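Local coordinates for Slr1257 protein (Synechocystis sp. PCC 6803 substr. Kazusa, PDB 1IIT) that binds amino acids such as glutamate and serine as the ligand-binding core of a receptor that probably acts as a ligand-gated ion channel, at residues I30-W35 with I68-I73; I73-E78 with L187-F192; Q51-A56 with V121-T126; R36-S41 with K202-E207. All blocks are in the same frame, centred on the assembly; numbering follows the deposited sequence.

Contacts 1, 2 and 3 all touch the bound serine, while contact 4 lies away from it. Contacts 1 and 2 share Ile73, their centres are about 12 Å apart, and both use strand 68-74. Pro72 O and Ser74 N, on this strand, bind opposite ends of the ligand backbone, its amino group and its carboxylate. Contact 3 supplies Thr126 N for the other carboxylate oxygen. It joins contact 2 through Thr126 OG1 and Glu188 OE1, 2.8 Å apart, probably a hydrogen bond. Contact 4 continues helix 30-41 from contact 1, about 12 Å between centres, with Ile204 CD1 3.8 Å from Trp35 CZ3. Its centre is about 25 Å from that of contact 3.

Contact 1: I30-W35 with I68-I73; sequences ISLDVW and ILIGPI. With SER (serine), chain B.
Ile70 and Ile68 of strand 68-74 meet Leu32 and Trp35 of helix 30-41 in a buried apolar layer. The tip of Ile70 does most of this work. Its CD1 lies 3.7 Å from Leu32 CD1 and also 3.7 Å from Trp35 CB. CG1 of Ile70 stands between the backbone N and the carbonyl carbon (chi1 70°), which sends CD1 into the gap between these two side chains. Both are crossed at about a right angle. Ile68 meets the six-membered part of the indole: its CD1 is 3.7 Å from Trp35 CZ3, and its CG2 sits 4.2 Å above one ring face, toward the rim. Trp35 NE1 is hydrogen-bonded to Ser46 OG.

The helix 30-35 and strand 68-70 axes approach to 10.0 Å at 138°. The helix belongs to a beta-alpha-beta unit: after the small hairpin 18-19/27-28 it forms the crossover between the parallel strands 6-10 and 46-50. It packs on the parallel part of the sheet, where strand 6-10 is the neighbour of strand 68-74. This is the layered lobe of the periplasmic-binding-protein fold.

The polar end is different. Ser31 OG rests against the backbone, 3.3 Å from Gly71 C, and no hydrogen bond crosses here. Instead Tyr91 OH bonds to both Ser31 OG and Gly71 O and bridges the two segments. Gly71 has phi 143°, a value at home in glycine. Pro72 then centres an inverse gamma turn, closed by a weak bond from Ile73 N to Gly71 O. The turn presents Pro72 O to the ligand, whose amino N donates to it at 2.8 Å.

Contact 2: I73-E78 with L187-F192; sequences ISVTPE and LEPYGF. With SER (serine), chain B.
Ser74 OG is held from two sides. It donates to Glu188 OE1 at 2.7 Å and accepts from the amino N of the bound serine at 3.0 Å. The first bond reaches the anti side of the carboxylate and lies 31° out of its plane. OG stands beside its own backbone N (chi1 -60°), on the same face of the sheet as the Tyr190 side chain. Glu188 is fixed in turn. Its OE1 also bonds to Thr126 OG1, and its OE2 bonds to Trp130 NE1. A second-shell carboxylate thus positions a first-shell hydroxyl. The backbone N of Ser74 donates to the ligand O with a nearly straight bond (168°).

The Tyr190 ring lies next to this site. Ser74 OG is at the ring edge, near its plane, 3.9 Å from Tyr190 CE2. The ligand N approaches the same carbon obliquely at 3.6 Å. Tyr190 OH is turned to Asp162 OD1, which also binds the ligand.

Ser74 and Tyr190 form an antiparallel non-hydrogen-bonded pair, flanked by two backbone bonds. Gly191 N donates to Ile73 O at 2.9 Å, and Val75 N donates to Pro189 O at 2.9 Å. Weaker CA-H...O contacts run from Tyr190 to Ile73 O and from Ser74 to Pro189 O. Beyond them Val75 CB packs 4.0 Å from Pro189 CG. Tyr213 of the second subunit bonds to Val75 O and packs on Pro189.

Strand 68-74 runs antiparallel beside strand 178-195, which pairs with strand 92-101 as well. Helix 77-80 follows, with Thr76 as its N-cap.

Contact 3: Q51-A56 with V121-T126; sequences QNSISA and VVRDTT. With SER (serine), chain B.
Asp124 offers its carboxylate to the first turn of helix 54-62. Ser55 N donates to Asp124 OD2 at 3.0 Å, almost straight (172°), meeting the syn lone pair of that oxygen. Asp124 CG lies anti to the backbone N and beside the carbonyl carbon (chi1 -165°), which directs the carboxylate at the helix start. Ser55 OG adds a weak bond to the same carboxylate; whether OD1 or OD2 accepts it is unsettled. A negative group at the start of a helix probably gains from the helix dipole. Ser53 caps the same turn from within, its OG accepting from Ala56 N at 3.2 Å.

One water makes a further bridge. Ile54 N donates to it, and the water donates to Asp124 O at 2.9 Å.

The side chain of Arg123 extends from CG to NE and brings its guanidinium to Asn52, the two side chains crossing at about a right angle. Ser53 CB lies 3.8 Å from Arg123 NH2.

The segment 121-126 has its own bracing. A type II turn runs from Val122 to Thr125, and Thr125 OG1 donates to Val122 O at 2.7 Å. Thr126 follows the turn, and its N donates to the ligand OXT at 2.8 Å. From the other side, Ile54 CD1 reaches 3.3 Å from the ligand O. The pair therefore closes over the serine carboxylate, as expected between the two lobes of a clamshell binding protein.

On one side helix 54-62 leads into strand 68-74, and Ile54 packs on Ile73. On the other, strand 118-122 runs between strands 137-141 and 158-162, with helix 126-133 continuing from the turn.

Contact 4: R36-S41 with K202-E207; sequences RAVAES and KTINVE
Val38 and Ser41, one turn apart on helix 30-41, receive Glu207 of helix 201-213. Both methyls of Val38 touch the aliphatic root of the glutamate: CG1 and CG2 are each 4.1 Å from Glu207 CB. The two side chains slide past each other in opposite directions. Ser41 OG comes against the next carbon, 3.2 Å from Glu207 CG. No hydrogen bond crosses between the helices. The serine hydroxyl turns back instead and donates to Val38 O at 2.8 Å. Glu207 bends at its second torsion (chi2 -50°), which lays its carboxylate beside Ser41, and OE1 has a weak bond to Asn210.

Deeper in, Val38 CG1 is 4.3 Å from Ile204 CG1. Ile204 is backed by Trp44 and by Trp35 and Ile68. Val38 also packs on Met208 and Leu211, further along helix 201-213. At the far side of that helix, Lys202 NZ bonds to Ala80 O of the second subunit.

The axes pass 9.9 Å apart at 119°. This is plain helix-helix packing, away from the ligand, between two helices of one lobe in a periplasmic-binding-protein fold.

Contact 1: I30-W35 with I68-I73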
# COMPACT_ATOMS: atom_id res chain seq x y z
N ILE A 30 -4.42 -17.50 0.13
CA ILE A 30 -3.82 -16.38 -0.59
C ILE A 30 -2.38 -16.07 -0.18
O ILE A 30 -1.51 -15.93 -1.04
CB ILE A 30 -4.67 -15.09 -0.46
CG1 ILE A 30 -6.10 -15.34 -0.97
CG2 ILE A 30 -4.03 -13.97 -1.29
CD1 ILE A 30 -7.10 -14.25 -0.60
N SER A 31 -2.14 -15.97 1.12
CA SER A 31 -0.80 -15.67 1.61
C SER A 31 0.22 -16.73 1.20
O SER A 31 1.37 -16.40 0.87
CB SER A 31 -0.81 -15.50 3.13
OG SER A 31 -1.56 -14.36 3.48
N LEU A 32 -0.20 -18.00 1.24
CA LEU A 32 0.66 -19.12 0.85
C LEU A 32 0.91 -19.15 -0.66
O LEU A 32 1.96 -19.59 -1.10
CB LEU A 32 0.09 -20.47 1.33
CG LEU A 32 0.37 -20.94 2.77
CD1 LEU A 32 1.86 -21.17 2.98
CD2 LEU A 32 -0.16 -19.96 3.79
N ASP A 33 -0.07 -18.70 -1.44
CA ASP A 33 0.09 -18.64 -2.89
C ASP A 33 1.14 -17.57 -3.23
O ASP A 33 1.97 -17.77 -4.11
CB ASP A 33 -1.23 -18.29 -3.58
CG ASP A 33 -2.19 -19.47 -3.63
OD1 ASP A 33 -1.77 -20.62 -3.39
OD2 ASP A 33 -3.38 -19.24 -3.94
N VAL A 34 1.09 -16.44 -2.51
CA VAL A 34 2.04 -15.35 -2.72
C VAL A 34 3.44 -15.82 -2.34
O VAL A 34 4.38 -15.70 -3.14
CB VAL A 34 1.69 -14.11 -1.88
CG1 VAL A 34 2.83 -13.09 -1.92
CG2 VAL A 34 0.41 -13.47 -2.40
N TRP A 35 3.59 -16.37 -1.14
CA TRP A 35 4.90 -16.84 -0.71
C TRP A 35 5.46 -17.93 -1.63
O TRP A 35 6.63 -17.88 -1.99
CB TRP A 35 4.90 -17.33 0.74
CG TRP A 35 6.19 -18.03 1.07
CD1 TRP A 35 6.38 -19.38 1.18
CD2 TRP A 35 7.49 -17.43 1.17
NE1 TRP A 35 7.72 -19.66 1.32
CE2 TRP A 35 8.43 -18.49 1.31
CE3 TRP A 35 7.96 -16.11 1.13
CZ2 TRP A 35 9.80 -18.26 1.42
CZ3 TRP A 35 9.34 -15.89 1.24
CH2 TRP A 35 10.24 -16.96 1.38
N ILE A 68 11.14 -15.67 8.00
CA ILE A 68 10.05 -14.81 7.56
C ILE A 68 8.72 -15.25 8.16
O ILE A 68 8.52 -16.42 8.47
CB ILE A 68 9.93 -14.80 6.00
CG1 ILE A 68 8.94 -13.73 5.53
CG2 ILE A 68 9.56 -16.18 5.47
CD1 ILE A 68 8.86 -13.57 4.02
N LEU A 69 7.84 -14.28 8.39
CA LEU A 69 6.51 -14.55 8.91
C LEU A 69 5.53 -14.15 7.81
O LEU A 69 5.54 -13.00 7.36
CB LEU A 69 6.23 -13.75 10.18
CG LEU A 69 4.84 -13.96 10.77
CD1 LEU A 69 4.69 -15.39 11.28
CD2 LEU A 69 4.61 -12.95 11.87
N ILE A 70 4.72 -15.09 7.35
CA ILE A 70 3.75 -14.80 6.30
C ILE A 70 2.31 -14.92 6.79
O ILE A 70 2.02 -15.63 7.76
CB ILE A 70 3.96 -15.70 5.04
CG1 ILE A 70 3.58 -17.15 5.34
CG2 ILE A 70 5.40 -15.61 4.57
CD1 ILE A 70 3.55 -18.03 4.11
N GLY A 71 1.41 -14.22 6.10
CA GLY A 71 0.01 -14.23 6.45
C GLY A 71 -0.60 -12.86 6.24
O GLY A 71 0.07 -11.97 5.70
N PRO A 72 -1.90 -12.67 6.57
CA PRO A 72 -2.58 -11.38 6.42
C PRO A 72 -2.19 -10.50 7.61
O PRO A 72 -3.01 -10.21 8.47
CB PRO A 72 -4.06 -11.77 6.47
CG PRO A 72 -4.06 -12.94 7.40
CD PRO A 72 -2.86 -13.73 6.93
N ILE A 73 -0.92 -10.12 7.64
CA ILE A 73 -0.36 -9.31 8.72
C ILE A 73 -0.43 -7.81 8.41
O ILE A 73 0.23 -7.32 7.49
CB ILE A 73 1.11 -9.72 8.98
CG1 ILE A 73 1.18 -11.25 9.17
CG2 ILE A 73 1.66 -9.02 10.22
CD1 ILE A 73 2.54 -11.83 8.99
N SER B . -4.83 -8.59 9.79
CA SER B . -4.96 -8.94 11.23
C SER B . -3.81 -8.32 12.02
O SER B . -2.75 -8.10 11.40
CB SER B . -4.95 -10.46 11.41
OG SER B . -6.02 -11.04 10.71
OXT SER B . -3.97 -8.08 13.22

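Contact 2: I73-E78 with L187-F192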
# COMPACT_ATOMS: atom_id res chain seq x y z
N ILE A 73 -0.92 -10.12 7.64
CA ILE A 73 -0.36 -9.31 8.72
C ILE A 73 -0.43 -7.81 8.41
O ILE A 73 0.23 -7.32 7.49
CB ILE A 73 1.11 -9.72 8.98
CG1 ILE A 73 1.18 -11.25 9.17
CG2 ILE A 73 1.66 -9.02 10.22
CD1 ILE A 73 2.54 -11.83 8.99
N SER A 74 -1.26 -7.10 9.16
CA SER A 74 -1.42 -5.66 8.98
C SER A 74 -0.13 -4.93 9.35
O SER A 74 0.49 -5.23 10.37
CB SER A 74 -2.55 -5.13 9.84
OG SER A 74 -3.77 -5.76 9.50
N VAL A 75 0.27 -4.01 8.48
CA VAL A 75 1.46 -3.19 8.71
C VAL A 75 0.99 -2.00 9.53
O VAL A 75 0.31 -1.12 9.02
CB VAL A 75 2.08 -2.66 7.40
CG1 VAL A 75 3.42 -2.01 7.68
CG2 VAL A 75 2.23 -3.80 6.38
N THR A 76 1.33 -2.02 10.82
CA THR A 76 0.94 -0.96 11.75
C THR A 76 2.18 -0.31 12.36
O THR A 76 3.25 -0.94 12.42
CB THR A 76 0.09 -1.52 12.92
OG1 THR A 76 0.91 -2.33 13.77
CG2 THR A 76 -1.06 -2.37 12.39
N PRO A 77 2.07 0.94 12.84
CA PRO A 77 3.18 1.68 13.45
C PRO A 77 3.80 0.91 14.62
O PRO A 77 5.02 0.82 14.75
CB PRO A 77 2.51 2.97 13.94
CG PRO A 77 1.38 3.15 12.99
CD PRO A 77 0.84 1.76 12.82
N GLU A 78 2.94 0.34 15.47
CA GLU A 78 3.41 -0.41 16.63
C GLU A 78 4.24 -1.62 16.23
O GLU A 78 5.23 -1.94 16.88
CB GLU A 78 2.22 -0.81 17.51
N LEU A 187 -8.61 0.77 6.92
CA LEU A 187 -8.05 0.16 5.72
C LEU A 187 -6.60 -0.08 6.09
O LEU A 187 -5.88 0.85 6.47
CB LEU A 187 -8.16 1.10 4.53
CG LEU A 187 -9.33 0.78 3.60
CD1 LEU A 187 -9.83 2.05 2.93
CD2 LEU A 187 -8.89 -0.29 2.57
N GLU A 188 -6.19 -1.34 6.04
CA GLU A 188 -4.84 -1.71 6.43
C GLU A 188 -4.13 -2.57 5.40
O GLU A 188 -4.71 -3.51 4.86
CB GLU A 188 -4.89 -2.50 7.74
CG GLU A 188 -5.72 -1.84 8.82
CD GLU A 188 -5.77 -2.63 10.11
OE1 GLU A 188 -5.58 -3.87 10.10
OE2 GLU A 188 -6.03 -2.01 11.14
N PRO A 189 -2.86 -2.24 5.11
CA PRO A 189 -2.13 -3.04 4.14
C PRO A 189 -1.57 -4.31 4.81
O PRO A 189 -1.31 -4.31 6.01
CB PRO A 189 -1.02 -2.08 3.69
CG PRO A 189 -0.74 -1.30 4.92
CD PRO A 189 -2.12 -1.03 5.49
N TYR A 190 -1.45 -5.39 4.04
CA TYR A 190 -0.89 -6.65 4.55
C TYR A 190 0.53 -6.78 3.99
O TYR A 190 0.76 -6.50 2.83
CB TYR A 190 -1.66 -7.87 4.04
CG TYR A 190 -3.04 -8.11 4.60
CD1 TYR A 190 -3.89 -9.02 3.98
CD2 TYR A 190 -3.49 -7.46 5.76
CE1 TYR A 190 -5.16 -9.27 4.48
CE2 TYR A 190 -4.77 -7.71 6.27
CZ TYR A 190 -5.60 -8.63 5.61
OH TYR A 190 -6.88 -8.88 6.06
N GLY A 191 1.45 -7.25 4.83
CA GLY A 191 2.82 -7.46 4.40
C GLY A 191 3.39 -8.67 5.13
O GLY A 191 2.70 -9.28 5.96
N PHE A 192 4.60 -9.09 4.76
CA PHE A 192 5.25 -10.21 5.43
C PHE A 192 6.33 -9.59 6.34
O PHE A 192 6.70 -8.43 6.16
CB PHE A 192 5.91 -11.14 4.42
CG PHE A 192 4.93 -11.90 3.54
CD1 PHE A 192 5.37 -12.47 2.35
CD2 PHE A 192 3.61 -12.07 3.93
CE1 PHE A 192 4.51 -13.22 1.56
CE2 PHE A 192 2.73 -12.82 3.13
CZ PHE A 192 3.18 -13.39 1.95
N SER B . -4.83 -8.59 9.79
CA SER B . -4.96 -8.94 11.23
C SER B . -3.81 -8.32 12.02
O SER B . -2.75 -8.10 11.40
CB SER B . -4.95 -10.46 11.41
OG SER B . -6.02 -11.04 10.71
OXT SER B . -3.97 -8.08 13.22

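Contact 3: Q51-A56 with V121-T126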
# COMPACT_ATOMS: atom_id res chain seq x y z
N GLN A 51 2.31 -20.40 13.64
CA GLN A 51 2.56 -19.55 14.79
C GLN A 51 1.29 -19.35 15.58
O GLN A 51 0.20 -19.31 15.01
CB GLN A 51 3.12 -18.20 14.35
CG GLN A 51 4.46 -18.28 13.64
CD GLN A 51 5.52 -18.93 14.50
OE1 GLN A 51 5.89 -18.40 15.55
NE2 GLN A 51 6.01 -20.09 14.07
N ASN A 52 1.43 -19.23 16.90
CA ASN A 52 0.30 -19.03 17.79
C ASN A 52 -0.39 -17.69 17.57
O ASN A 52 -1.62 -17.60 17.62
CB ASN A 52 0.76 -19.14 19.25
CG ASN A 52 -0.26 -18.60 20.23
OD1 ASN A 52 -1.32 -19.21 20.44
ND2 ASN A 52 0.06 -17.46 20.85
N SER A 53 0.41 -16.65 17.31
CA SER A 53 -0.13 -15.32 17.09
C SER A 53 0.85 -14.50 16.27
O SER A 53 2.01 -14.90 16.08
CB SER A 53 -0.37 -14.63 18.42
OG SER A 53 0.87 -14.37 19.08
N ILE A 54 0.40 -13.33 15.82
CA ILE A 54 1.25 -12.44 15.03
C ILE A 54 2.44 -11.95 15.84
O ILE A 54 3.57 -11.99 15.36
CB ILE A 54 0.44 -11.26 14.47
CG1 ILE A 54 -0.47 -11.77 13.34
CG2 ILE A 54 1.37 -10.17 13.96
CD1 ILE A 54 -1.49 -10.78 12.85
N SER A 55 2.22 -11.51 17.08
CA SER A 55 3.32 -11.01 17.89
C SER A 55 4.31 -12.12 18.27
O SER A 55 5.51 -11.86 18.39
CB SER A 55 2.82 -10.25 19.12
OG SER A 55 2.02 -11.08 19.94
N ALA A 56 3.81 -13.34 18.43
CA ALA A 56 4.67 -14.48 18.75
C ALA A 56 5.56 -14.73 17.54
O ALA A 56 6.76 -14.96 17.68
CB ALA A 56 3.83 -15.71 19.05
N VAL A 121 -13.81 -9.51 19.60
CA VAL A 121 -12.59 -9.39 18.80
C VAL A 121 -11.67 -10.57 19.11
O VAL A 121 -11.79 -11.21 20.16
CB VAL A 121 -11.82 -8.07 19.10
CG1 VAL A 121 -12.66 -6.88 18.72
CG2 VAL A 121 -11.41 -8.00 20.57
N VAL A 122 -10.80 -10.89 18.17
CA VAL A 122 -9.85 -11.98 18.37
C VAL A 122 -8.59 -11.37 18.97
O VAL A 122 -8.14 -10.29 18.55
CB VAL A 122 -9.54 -12.71 17.04
CG1 VAL A 122 -8.58 -13.88 17.30
CG2 VAL A 122 -10.83 -13.23 16.42
N ARG A 123 -8.04 -12.03 19.98
CA ARG A 123 -6.83 -11.57 20.64
C ARG A 123 -5.68 -11.39 19.65
O ARG A 123 -5.58 -12.11 18.65
CB ARG A 123 -6.41 -12.56 21.73
CG ARG A 123 -5.95 -13.90 21.19
CD ARG A 123 -5.45 -14.80 22.30
NE ARG A 123 -4.52 -15.80 21.79
CZ ARG A 123 -3.25 -15.55 21.49
NH1 ARG A 123 -2.76 -14.33 21.65
NH2 ARG A 123 -2.48 -16.51 21.01
N ASP A 124 -4.83 -10.40 19.92
CA ASP A 124 -3.65 -10.09 19.11
C ASP A 124 -3.88 -9.72 17.64
O ASP A 124 -3.06 -10.02 16.78
CB ASP A 124 -2.62 -11.22 19.22
CG ASP A 124 -1.25 -10.80 18.71
OD1 ASP A 124 -0.78 -9.70 19.08
OD2 ASP A 124 -0.65 -11.55 17.93
N THR A 125 -5.01 -9.08 17.36
CA THR A 125 -5.31 -8.63 16.01
C THR A 125 -5.52 -7.13 16.13
O THR A 125 -5.79 -6.63 17.22
CB THR A 125 -6.58 -9.30 15.42
OG1 THR A 125 -7.72 -8.93 16.20
CG2 THR A 125 -6.44 -10.81 15.40
N THR A 126 -5.42 -6.41 15.01
CA THR A 126 -5.59 -4.96 15.03
C THR A 126 -6.99 -4.53 15.48
O THR A 126 -7.17 -3.42 15.99
CB THR A 126 -5.27 -4.33 13.65
OG1 THR A 126 -6.13 -4.90 12.65
CG2 THR A 126 -3.82 -4.59 13.26
N SER B . -4.83 -8.59 9.79
CA SER B . -4.96 -8.94 11.23
C SER B . -3.81 -8.32 12.02
O SER B . -2.75 -8.10 11.40
CB SER B . -4.95 -10.46 11.41
OG SER B . -6.02 -11.04 10.71
OXT SER B . -3.97 -8.08 13.22
O HOH W 1 -2.61 -12.64 15.72

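Contact 4: R36-S41 with K202-E207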
# COMPACT_ATOMS: atom_id res chain seq x y z
N ARG A 36 4.64 -18.90 -1.99
CA ARG A 36 5.11 -19.98 -2.85
C ARG A 36 5.57 -19.49 -4.21
O ARG A 36 6.57 -19.97 -4.73
CB ARG A 36 4.07 -21.08 -2.99
CG ARG A 36 4.03 -21.94 -1.75
CD ARG A 36 3.23 -23.21 -1.94
NE ARG A 36 3.21 -23.96 -0.69
CZ ARG A 36 2.13 -24.10 0.09
NH1 ARG A 36 0.97 -23.56 -0.26
NH2 ARG A 36 2.24 -24.75 1.24
N ALA A 37 4.87 -18.51 -4.78
CA ALA A 37 5.27 -17.96 -6.07
C ALA A 37 6.66 -17.31 -5.92
O ALA A 37 7.52 -17.44 -6.79
CB ALA A 37 4.25 -16.94 -6.55
N VAL A 38 6.88 -16.62 -4.80
CA VAL A 38 8.16 -15.99 -4.51
C VAL A 38 9.26 -17.04 -4.35
O VAL A 38 10.30 -16.96 -5.00
CB VAL A 38 8.10 -15.15 -3.22
CG1 VAL A 38 9.50 -14.64 -2.85
CG2 VAL A 38 7.14 -13.98 -3.38
N ALA A 39 9.01 -18.03 -3.50
CA ALA A 39 9.98 -19.09 -3.26
C ALA A 39 10.32 -19.86 -4.54
O ALA A 39 11.49 -20.09 -4.83
CB ALA A 39 9.48 -20.03 -2.19
N GLU A 40 9.29 -20.19 -5.32
CA GLU A 40 9.45 -20.92 -6.58
C GLU A 40 10.29 -20.15 -7.58
O GLU A 40 11.13 -20.73 -8.27
CB GLU A 40 8.10 -21.23 -7.21
CG GLU A 40 7.26 -22.27 -6.48
CD GLU A 40 5.77 -22.20 -6.80
OE1 GLU A 40 5.31 -21.23 -7.44
OE2 GLU A 40 5.05 -23.13 -6.40
N SER A 41 10.07 -18.83 -7.67
CA SER A 41 10.83 -18.01 -8.61
C SER A 41 12.32 -18.01 -8.30
O SER A 41 13.15 -17.79 -9.18
CB SER A 41 10.30 -16.57 -8.65
OG SER A 41 10.67 -15.85 -7.49
N LYS A 202 15.45 -7.50 -0.49
CA LYS A 202 15.37 -6.97 -1.84
C LYS A 202 14.74 -7.95 -2.82
O LYS A 202 13.88 -7.57 -3.61
CB LYS A 202 16.74 -6.51 -2.32
CG LYS A 202 16.71 -5.73 -3.62
CD LYS A 202 18.06 -5.15 -3.91
CE LYS A 202 17.94 -3.72 -4.36
NZ LYS A 202 17.28 -2.85 -3.35
N THR A 203 15.16 -9.21 -2.75
CA THR A 203 14.62 -10.23 -3.65
C THR A 203 13.13 -10.45 -3.42
O THR A 203 12.36 -10.55 -4.39
CB THR A 203 15.34 -11.58 -3.47
OG1 THR A 203 16.72 -11.42 -3.84
CG2 THR A 203 14.69 -12.65 -4.34
N ILE A 204 12.72 -10.51 -2.15
CA ILE A 204 11.32 -10.73 -1.81
C ILE A 204 10.45 -9.54 -2.26
O ILE A 204 9.41 -9.74 -2.88
CB ILE A 204 11.13 -11.04 -0.30
CG1 ILE A 204 11.81 -12.39 0.02
CG2 ILE A 204 9.64 -11.10 0.05
CD1 ILE A 204 11.68 -12.84 1.48
N ASN A 205 10.92 -8.32 -1.99
CA ASN A 205 10.17 -7.12 -2.39
C ASN A 205 9.95 -7.06 -3.90
O ASN A 205 8.83 -6.85 -4.36
CB ASN A 205 10.85 -5.84 -1.89
CG ASN A 205 10.55 -5.55 -0.43
OD1 ASN A 205 9.50 -5.96 0.08
ND2 ASN A 205 11.44 -4.84 0.24
N VAL A 206 11.02 -7.27 -4.67
CA VAL A 206 10.93 -7.24 -6.13
C VAL A 206 9.91 -8.27 -6.63
O VAL A 206 9.04 -7.94 -7.44
CB VAL A 206 12.31 -7.51 -6.79
CG1 VAL A 206 12.16 -7.72 -8.30
CG2 VAL A 206 13.25 -6.35 -6.50
N GLU A 207 10.01 -9.49 -6.12
CA GLU A 207 9.11 -10.57 -6.50
C GLU A 207 7.66 -10.33 -6.14
O GLU A 207 6.76 -10.61 -6.93
CB GLU A 207 9.57 -11.90 -5.90
CG GLU A 207 10.34 -12.73 -6.88
CD GLU A 207 9.61 -12.86 -8.21
OE1 GLU A 207 10.17 -12.40 -9.23
OE2 GLU A 207 8.47 -13.40 -8.22